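Local coordinates for yfhH hypothetical protein (Bacillus subtilis, PDB 1SF9), which is of unknown function but may act as a transcriptional regulator, and forms a homodimer of the DUF1811 family, at residues T91-T96 and G107-S112; L75-Y80 and L119-L124. All blocks are in the same frame, centred on the assembly; numbering follows the deposited sequence. Where two conformers were deposited one is given.

Contact 1. Residues T91-T96 and G107-S112; sequences TEDEFT and GYRTSS
This contact is the end, away from its turn, of the antiparallel beta hairpin of strands 94-101 and 104-109, with Phe-95 facing Arg-109 as a non-hydrogen-bonded pair and Thr-96 facing Tyr-108 as a hydrogen-bonded one. Thr-96 N gives a bond of 2.9 Å to Tyr-108 O, and Tyr-108 N returns one to Thr-96 O. Beyond the bridges, Thr-110 N still reaches Glu-94 O at 2.9 Å, as strand 104-109 runs into a type I turn from Arg-109 to Ser-112. On the face that carries Phe-95 and Arg-109, the phenylalanine ring, its CG anti to the backbone N (chi1 -176°), leans across the neighbouring strand, bringing Phe-95 CZ to 3.3 Å from Gly-107 N and one ring face against Tyr-108 N. Leu-119 of strand 115-120 packs on the same ring. With alanine at Phe-95, the backbone of Gly-107 and Tyr-108 would probably lose its cover and Leu-119 its aromatic neighbour. The extended Arg-109 chain passes CD2 of the ring and ends in a salt bridge to Asp-93, while its NE pairs with Glu-117. Arg-109 NH2 lies 2.8 Å from Asp-93 OD1, on the anti lone pair, with carboxylate and guanidinium planes 87° apart. The other sheet face has Thr-96 CB over one face of the Tyr-108 ring, toward its CZ rim, 4.1 Å from the centroid, in a CH-pi contact. One water ties Glu-94 N to Thr-110 OG1 and Ser-111 OG. Thr-96 OG1 bonds to Thr-85 OG1; a second water lies 2.8 Å from both Thr-96 OG1 and Tyr-108 OH.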
ATOM      1  N   THR A  91      12.996  -3.226   2.646  1.00 18.71           N
ATOM      2  CA  THR A  91      13.395  -3.364   4.038  1.00 17.57           C
ATOM      3  C   THR A  91      14.069  -4.729   4.139  1.00 19.04           C
ATOM      4  O   THR A  91      14.106  -5.486   3.161  1.00 17.48           O
ATOM      5  CB  THR A  91      12.204  -3.356   5.002  1.00 16.52           C
ATOM      6  OG1 THR A  91      11.572  -4.644   4.970  1.00 14.34           O
ATOM      7  CG2 THR A  91      11.203  -2.253   4.616  1.00 16.71           C
ATOM      8  N   GLU A  92      14.615  -5.040   5.311  1.00 21.74           N
ATOM      9  CA  GLU A  92      15.258  -6.337   5.512  1.00 23.80           C
ATOM     10  C   GLU A  92      14.361  -7.187   6.412  1.00 20.68           C
ATOM     11  O   GLU A  92      14.796  -8.198   6.973  1.00 19.95           O
ATOM     12  CB  GLU A  92      16.622  -6.170   6.180  1.00 28.89           C
ATOM     13  CG  GLU A  92      17.613  -5.379   5.352  1.00 36.16           C
ATOM     14  CD  GLU A  92      18.170  -4.213   6.117  1.00 40.31           C
ATOM     15  OE1 GLU A  92      18.869  -4.453   7.126  1.00 43.14           O
ATOM     16  OE2 GLU A  92      17.901  -3.057   5.715  1.00 44.50           O
ATOM     17  N   ASP A  93      13.112  -6.762   6.549  1.00 15.54           N
ATOM     18  CA  ASP A  93      12.143  -7.466   7.394  1.00 12.85           C
ATOM     19  C   ASP A  93      11.350  -8.550   6.629  1.00  9.95           C
ATOM     20  O   ASP A  93      11.206  -8.488   5.401  1.00 12.13           O
ATOM     21  CB  ASP A  93      11.119  -6.468   7.968  1.00 12.95           C
ATOM     22  CG  ASP A  93      11.723  -5.462   8.941  1.00 21.34           C
ATOM     23  OD1 ASP A  93      10.973  -4.547   9.364  1.00 20.93           O
ATOM     24  OD2 ASP A  93      12.920  -5.569   9.293  1.00 19.64           O
ATOM     25  N   GLU A  94      10.825  -9.510   7.385  1.00 10.37           N
ATOM     26  CA  GLU A  94      10.008 -10.630   6.864  1.00  8.67           C
ATOM     27  C   GLU A  94       8.666 -10.519   7.559  1.00  8.24           C
ATOM     28  O   GLU A  94       8.601 -10.212   8.750  1.00  9.13           O
ATOM     29  CB  GLU A  94      10.653 -11.985   7.188  1.00 11.41           C
ATOM     30  CG  GLU A  94      11.810 -12.315   6.233  1.00 19.69           C
ATOM     31  CD  GLU A  94      12.448 -13.683   6.475  1.00 22.29           C
ATOM     32  OE1 GLU A  94      11.840 -14.560   7.132  1.00 21.96           O
ATOM     33  OE2 GLU A  94      13.584 -13.876   5.987  1.00 29.10           O
ATOM     34  N   PHE A  95       7.604 -10.753   6.801  1.00  5.71           N
ATOM     35  CA  PHE A  95       6.251 -10.611   7.312  1.00  6.14           C
ATOM     36  C   PHE A  95       5.461 -11.880   7.037  1.00  4.90           C
ATOM     37  O   PHE A  95       5.350 -12.321   5.900  1.00  5.67           O
ATOM     38  CB  PHE A  95       5.617  -9.418   6.589  1.00  5.50           C
ATOM     39  CG  PHE A  95       4.229  -9.065   7.057  1.00  4.73           C
ATOM     40  CD1 PHE A  95       3.117  -9.516   6.370  1.00  4.74           C
ATOM     41  CD2 PHE A  95       4.044  -8.211   8.147  1.00  4.33           C
ATOM     42  CE1 PHE A  95       1.837  -9.116   6.758  1.00  8.53           C
ATOM     43  CE2 PHE A  95       2.760  -7.809   8.540  1.00  5.84           C
ATOM     44  CZ  PHE A  95       1.662  -8.256   7.841  1.00  6.18           C
ATOM     45  N   THR A  96       4.909 -12.444   8.091  1.00  4.33           N
ATOM     46  CA  THR A  96       4.092 -13.645   7.984  1.00  4.90           C
ATOM     47  C   THR A  96       2.625 -13.231   7.964  1.00  3.66           C
ATOM     48  O   THR A  96       2.161 -12.502   8.838  1.00  6.33           O
ATOM     49  CB  THR A  96       4.372 -14.570   9.180  1.00  5.30           C
ATOM     50  OG1 THR A  96       5.781 -14.897   9.193  1.00  5.15           O
ATOM     51  CG2 THR A  96       3.513 -15.834   9.098  1.00  6.91           C
ATOM     52  N   GLY A 107      -0.916  -9.440   9.622  1.00  3.86           N
ATOM     53  CA  GLY A 107       0.036 -10.453  10.050  1.00  4.83           C
ATOM     54  C   GLY A 107       1.039  -9.822  10.987  1.00  5.78           C
ATOM     55  O   GLY A 107       0.701  -8.903  11.718  1.00  7.82           O
ATOM     56  N   TYR A 108       2.265 -10.322  10.988  1.00  3.58           N
ATOM     57  CA  TYR A 108       3.281  -9.753  11.859  1.00  4.80           C
ATOM     58  C   TYR A 108       4.681  -9.895  11.265  1.00  5.80           C
ATOM     59  O   TYR A 108       4.977 -10.783  10.454  1.00  5.15           O
ATOM     60  CB  TYR A 108       3.282 -10.447  13.240  1.00  5.54           C
ATOM     61  CG  TYR A 108       3.465 -11.939  13.150  1.00  6.52           C
ATOM     62  CD1 TYR A 108       2.363 -12.778  12.928  1.00  2.00           C
ATOM     63  CD2 TYR A 108       4.746 -12.508  13.219  1.00  3.09           C
ATOM     64  CE1 TYR A 108       2.529 -14.172  12.770  1.00  5.86           C
ATOM     65  CE2 TYR A 108       4.923 -13.891  13.065  1.00  6.98           C
ATOM     66  CZ  TYR A 108       3.815 -14.712  12.846  1.00  5.32           C
ATOM     67  OH  TYR A 108       3.986 -16.080  12.738  1.00  7.66           O
ATOM     68  N   ARG A 109       5.551  -8.989  11.670  1.00  5.86           N
ATOM     69  CA  ARG A 109       6.938  -9.060  11.234  1.00  5.71           C
ATOM     70  C   ARG A 109       7.653 -10.064  12.148  1.00  4.01           C
ATOM     71  O   ARG A 109       7.359 -10.137  13.336  1.00  7.36           O
ATOM     72  CB  ARG A 109       7.582  -7.700  11.386  1.00  6.44           C
ATOM     73  CG  ARG A 109       7.007  -6.677  10.410  1.00  5.72           C
ATOM     74  CD  ARG A 109       7.634  -5.300  10.671  1.00  8.01           C
ATOM     75  NE  ARG A 109       6.844  -4.297   9.942  1.00  8.12           N
ATOM     76  CZ  ARG A 109       7.252  -3.623   8.877  1.00  8.64           C
ATOM     77  NH1 ARG A 109       6.419  -2.770   8.307  1.00 11.09           N
ATOM     78  NH2 ARG A 109       8.477  -3.771   8.381  1.00 17.18           N
ATOM     79  N   THR A 110       8.597 -10.829  11.601  1.00  6.37           N
ATOM     80  CA  THR A 110       9.306 -11.801  12.435  1.00  8.06           C
ATOM     81  C   THR A 110      10.117 -11.069  13.512  1.00  9.34           C
ATOM     82  O   THR A 110      10.422 -11.644  14.557  1.00  8.12           O
ATOM     83  CB  THR A 110      10.219 -12.707  11.591  1.00  9.71           C
ATOM     84  OG1 THR A 110      11.189 -11.926  10.901  1.00  9.59           O
ATOM     85  CG2 THR A 110       9.412 -13.452  10.555  1.00  9.70           C
ATOM     86  N   SER A 111      10.436  -9.796  13.276  1.00  8.48           N
ATOM     87  CA  SER A 111      11.169  -9.023  14.276  1.00  9.89           C
ATOM     88  C   SER A 111      10.264  -8.408  15.367  1.00  8.82           C
ATOM     89  O   SER A 111      10.764  -7.878  16.369  1.00  9.59           O
ATOM     90  CB  SER A 111      11.993  -7.914  13.604  1.00 11.25           C
ATOM     91  OG  SER A 111      11.181  -7.067  12.823  1.00 14.79           O
ATOM     92  N   SER A 112       8.949  -8.480  15.191  1.00  7.10           N
ATOM     93  CA  SER A 112       8.005  -7.975  16.216  1.00  7.51           C
ATOM     94  C   SER A 112       6.792  -8.901  16.153  1.00  8.51           C
ATOM     95  O   SER A 112       5.645  -8.484  15.845  1.00  6.71           O
ATOM     96  CB  SER A 112       7.601  -6.524  15.939  1.00  8.99           C
ATOM     97  OG  SER A 112       7.063  -6.336  14.639  1.00 11.13           O
TER
HETATM   98  O   HOH W   1      11.361  -8.962  10.239  1.00 16.10           O
HETATM   99  O   HOH W   2       6.375 -16.461  11.405  1.00  8.57           O

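Contact 2. Residues L75-Y80 and L119-L124; sequences LNPEDY and LPISVL
The loop that leads from helix 57-74 to strand 85-88 meets the connection between strands 115-120 and 124-126, with Ile-121 at the centre of the contact. Ile-121 CB sits over the centre of the Tyr-80 ring, 4.1 Å from the centroid and 12° off the ring normal, a CH-pi contact. CG1 lies between the backbone N and the carbonyl carbon (chi1 54°), and from there the extended branch carries Ile-121 CD1 in among Leu-75, Pro-77 and Tyr-80, 3.9 Å from Leu-75 CB and 4.0 Å from Tyr-80 CE2. Both segments contain a short 3-10 turn, 77-79 in the first and 121-123 in the second. Leu-75 CD1 rests 3.6 Å from Ser-122 CA, and Ser-122 OG bonds back to Thr-68 O of helix 57-74, so the second turn is also fastened to the helical part. Tyr-80 also touches Ile-97 of strand 94-101. A water links the segments: it accepts from Tyr-80 OH at 2.6 Å and donates to Ile-121 O and, at 2.7 Å, to Leu-124 O.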
ATOM      1  N   LEU A  75      -3.212  -6.061  -7.903  1.00 13.58           N
ATOM      2  CA  LEU A  75      -2.878  -7.424  -7.533  1.00 16.13           C
ATOM      3  C   LEU A  75      -4.112  -8.244  -7.150  1.00 16.60           C
ATOM      4  O   LEU A  75      -5.211  -7.706  -7.000  1.00 18.35           O
ATOM      5  CB  LEU A  75      -1.855  -7.387  -6.392  1.00 14.83           C
ATOM      6  CG  LEU A  75      -0.556  -6.669  -6.807  1.00 17.57           C
ATOM      7  CD1 LEU A  75       0.326  -6.396  -5.601  1.00 14.07           C
ATOM      8  CD2 LEU A  75       0.197  -7.530  -7.825  1.00 15.59           C
ATOM      9  N   ASN A  76      -3.943  -9.551  -7.017  1.00 18.64           N
ATOM     10  CA  ASN A  76      -5.062 -10.408  -6.655  1.00 18.86           C
ATOM     11  C   ASN A  76      -4.789 -10.950  -5.263  1.00 17.52           C
ATOM     12  O   ASN A  76      -3.822 -11.675  -5.050  1.00 17.30           O
ATOM     13  CB  ASN A  76      -5.199 -11.570  -7.646  1.00 21.67           C
ATOM     14  CG  ASN A  76      -6.458 -12.418  -7.399  1.00 26.56           C
ATOM     15  OD1 ASN A  76      -7.117 -12.313  -6.352  1.00 25.67           O
ATOM     16  ND2 ASN A  76      -6.788 -13.276  -8.366  1.00 29.57           N
ATOM     17  N   PRO A  77      -5.635 -10.591  -4.292  1.00 18.03           N
ATOM     18  CA  PRO A  77      -5.426 -11.077  -2.930  1.00 15.89           C
ATOM     19  C   PRO A  77      -5.241 -12.587  -2.846  1.00 19.30           C
ATOM     20  O   PRO A  77      -4.522 -13.069  -1.986  1.00 16.57           O
ATOM     21  CB  PRO A  77      -6.685 -10.610  -2.186  1.00 18.88           C
ATOM     22  CG  PRO A  77      -7.122  -9.402  -2.957  1.00 17.32           C
ATOM     23  CD  PRO A  77      -6.871  -9.791  -4.392  1.00 20.32           C
ATOM     24  N   GLU A  78      -5.875 -13.346  -3.738  1.00 21.46           N
ATOM     25  CA  GLU A  78      -5.734 -14.797  -3.656  1.00 24.02           C
ATOM     26  C   GLU A  78      -4.350 -15.324  -4.008  1.00 22.64           C
ATOM     27  O   GLU A  78      -4.064 -16.510  -3.813  1.00 23.29           O
ATOM     28  CB  GLU A  78      -6.822 -15.507  -4.482  1.00 29.07           C
ATOM     29  CG  GLU A  78      -7.000 -15.023  -5.894  1.00 33.73           C
ATOM     30  CD  GLU A  78      -8.233 -15.630  -6.561  1.00 38.15           C
ATOM     31  OE1 GLU A  78      -9.351 -15.477  -6.019  1.00 42.57           O
ATOM     32  OE2 GLU A  78      -8.088 -16.260  -7.627  1.00 40.34           O
ATOM     33  N   ASP A  79      -3.476 -14.453  -4.499  1.00 19.57           N
ATOM     34  CA  ASP A  79      -2.116 -14.881  -4.809  1.00 17.36           C
ATOM     35  C   ASP A  79      -1.208 -14.786  -3.579  1.00 18.16           C
ATOM     36  O   ASP A  79      -0.004 -15.044  -3.664  1.00 18.01           O
ATOM     37  CB  ASP A  79      -1.515 -14.046  -5.933  1.00 20.05           C
ATOM     38  CG  ASP A  79      -2.216 -14.265  -7.258  1.00 22.76           C
ATOM     39  OD1 ASP A  79      -2.775 -15.359  -7.458  1.00 25.01           O
ATOM     40  OD2 ASP A  79      -2.190 -13.347  -8.090  1.00 23.02           O
ATOM     41  N   TYR A  80      -1.795 -14.425  -2.440  1.00 12.57           N
ATOM     42  CA  TYR A  80      -1.070 -14.294  -1.182  1.00 14.49           C
ATOM     43  C   TYR A  80      -1.653 -15.318  -0.233  1.00 14.52           C
ATOM     44  O   TYR A  80      -2.870 -15.523  -0.190  1.00 18.50           O
ATOM     45  CB  TYR A  80      -1.170 -12.901  -0.679  1.00 12.23           C
ATOM     46  CG  TYR A  80      -0.527 -11.975  -1.685  1.00 11.37           C
ATOM     47  CD1 TYR A  80       0.818 -11.639  -1.550  1.00 11.65           C
ATOM     48  CD2 TYR A  80      -1.285 -11.471  -2.745  1.00  9.40           C
ATOM     49  CE1 TYR A  80       1.421 -10.807  -2.490  1.00 14.27           C
ATOM     50  CE2 TYR A  80      -0.681 -10.641  -3.690  1.00 13.66           C
ATOM     51  CZ  TYR A  80       0.675 -10.312  -3.565  1.00 12.34           C
ATOM     52  OH  TYR A  80       1.269  -9.520  -4.494  1.00 15.04           O
ATOM     53  N   LEU A 119      -0.366  -4.568   6.276  1.00  4.66           N
ATOM     54  CA  LEU A 119       0.431  -4.005   5.170  1.00  4.57           C
ATOM     55  C   LEU A 119      -0.277  -4.236   3.845  1.00  4.55           C
ATOM     56  O   LEU A 119      -0.937  -5.263   3.648  1.00  5.93           O
ATOM     57  CB  LEU A 119       1.802  -4.679   5.048  1.00  6.29           C
ATOM     58  CG  LEU A 119       2.798  -4.449   6.182  1.00  7.80           C
ATOM     59  CD1 LEU A 119       4.012  -5.367   5.983  1.00  9.90           C
ATOM     60  CD2 LEU A 119       3.222  -2.992   6.179  1.00 11.13           C
ATOM     61  N   PRO A 120      -0.150  -3.285   2.899  0.60  6.10           N
ATOM     62  CA  PRO A 120      -0.809  -3.477   1.598  0.60  5.83           C
ATOM     63  C   PRO A 120      -0.128  -4.653   0.900  0.60  6.29           C
ATOM     64  O   PRO A 120       1.080  -4.820   1.021  0.60  6.56           O
ATOM     65  CB  PRO A 120      -0.531  -2.174   0.865  0.60  6.59           C
ATOM     66  CG  PRO A 120      -0.295  -1.168   1.973  0.60  8.13           C
ATOM     67  CD  PRO A 120       0.505  -1.968   2.973  0.60  6.32           C
ATOM     68  N   ILE A 121      -0.878  -5.474   0.171  1.00  4.71           N
ATOM     69  CA  ILE A 121      -0.247  -6.615  -0.478  1.00  5.22           C
ATOM     70  C   ILE A 121       0.830  -6.243  -1.493  1.00  4.63           C
ATOM     71  O   ILE A 121       1.685  -7.051  -1.813  1.00  6.15           O
ATOM     72  CB  ILE A 121      -1.281  -7.587  -1.105  1.00  5.77           C
ATOM     73  CG1 ILE A 121      -2.210  -6.845  -2.058  1.00  7.96           C
ATOM     74  CG2 ILE A 121      -2.090  -8.248   0.005  1.00  8.17           C
ATOM     75  CD1 ILE A 121      -3.230  -7.768  -2.749  1.00  8.40           C
ATOM     76  N   SER A 122       0.817  -5.000  -1.966  1.00  6.11           N
ATOM     77  CA  SER A 122       1.809  -4.550  -2.926  1.00  6.16           C
ATOM     78  C   SER A 122       3.236  -4.457  -2.367  1.00  9.76           C
ATOM     79  O   SER A 122       4.174  -4.339  -3.148  1.00 12.47           O
ATOM     80  CB  SER A 122       1.420  -3.181  -3.492  1.00  6.82           C
ATOM     81  OG  SER A 122       1.063  -2.326  -2.431  1.00  7.53           O
ATOM     82  N   VAL A 123       3.405  -4.497  -1.046  1.00  7.95           N
ATOM     83  CA  VAL A 123       4.755  -4.411  -0.488  1.00  7.09           C
ATOM     84  C   VAL A 123       5.306  -5.779  -0.106  1.00  7.51           C
ATOM     85  O   VAL A 123       6.416  -5.875   0.391  1.00  9.96           O
ATOM     86  CB  VAL A 123       4.851  -3.450   0.764  1.00  6.79           C
ATOM     87  CG1 VAL A 123       4.215  -2.101   0.446  1.00 10.05           C
ATOM     88  CG2 VAL A 123       4.184  -4.046   1.978  1.00 10.08           C
ATOM     89  N   LEU A 124       4.540  -6.842  -0.353  1.00  8.01           N
ATOM     90  CA  LEU A 124       5.008  -8.186  -0.019  1.00  7.97           C
ATOM     91  C   LEU A 124       5.673  -8.858  -1.210  1.00 10.72           C
ATOM     92  O   LEU A 124       5.054  -9.063  -2.254  1.00 12.87           O
ATOM     93  CB  LEU A 124       3.848  -9.044   0.473  1.00 10.23           C
ATOM     94  CG  LEU A 124       3.162  -8.492   1.720  1.00 10.31           C
ATOM     95  CD1 LEU A 124       2.073  -9.493   2.122  1.00 12.02           C
ATOM     96  CD2 LEU A 124       4.150  -8.304   2.884  1.00 12.19           C
TER
HETATM   97  O   HOH W   3       3.263  -7.897  -3.923  1.00 14.48           O

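The two contacts lie about 15 Å apart, centre to centre, and share one antiparallel sheet. Along the chain the order is 75-80, 91-96, 107-112, 119-124, so the hairpin of contact 1 falls wholly within the span that contact 2 brackets. Contact 1 occupies the sheet well away from the helices, whereas contact 2 lies where the sheet meets the end of helix 57-74. They touch directly: Phe-95 CD2 is 3.6 Å from Leu-119 CD1, and Phe-95 CD1 is 3.8 Å from Leu-124 CD2. One aromatic ring therefore joins the hairpin to both ends of segment 119-124, while Pro-120, Ser-122 and Val-123, between those ends, touch helix 57-74.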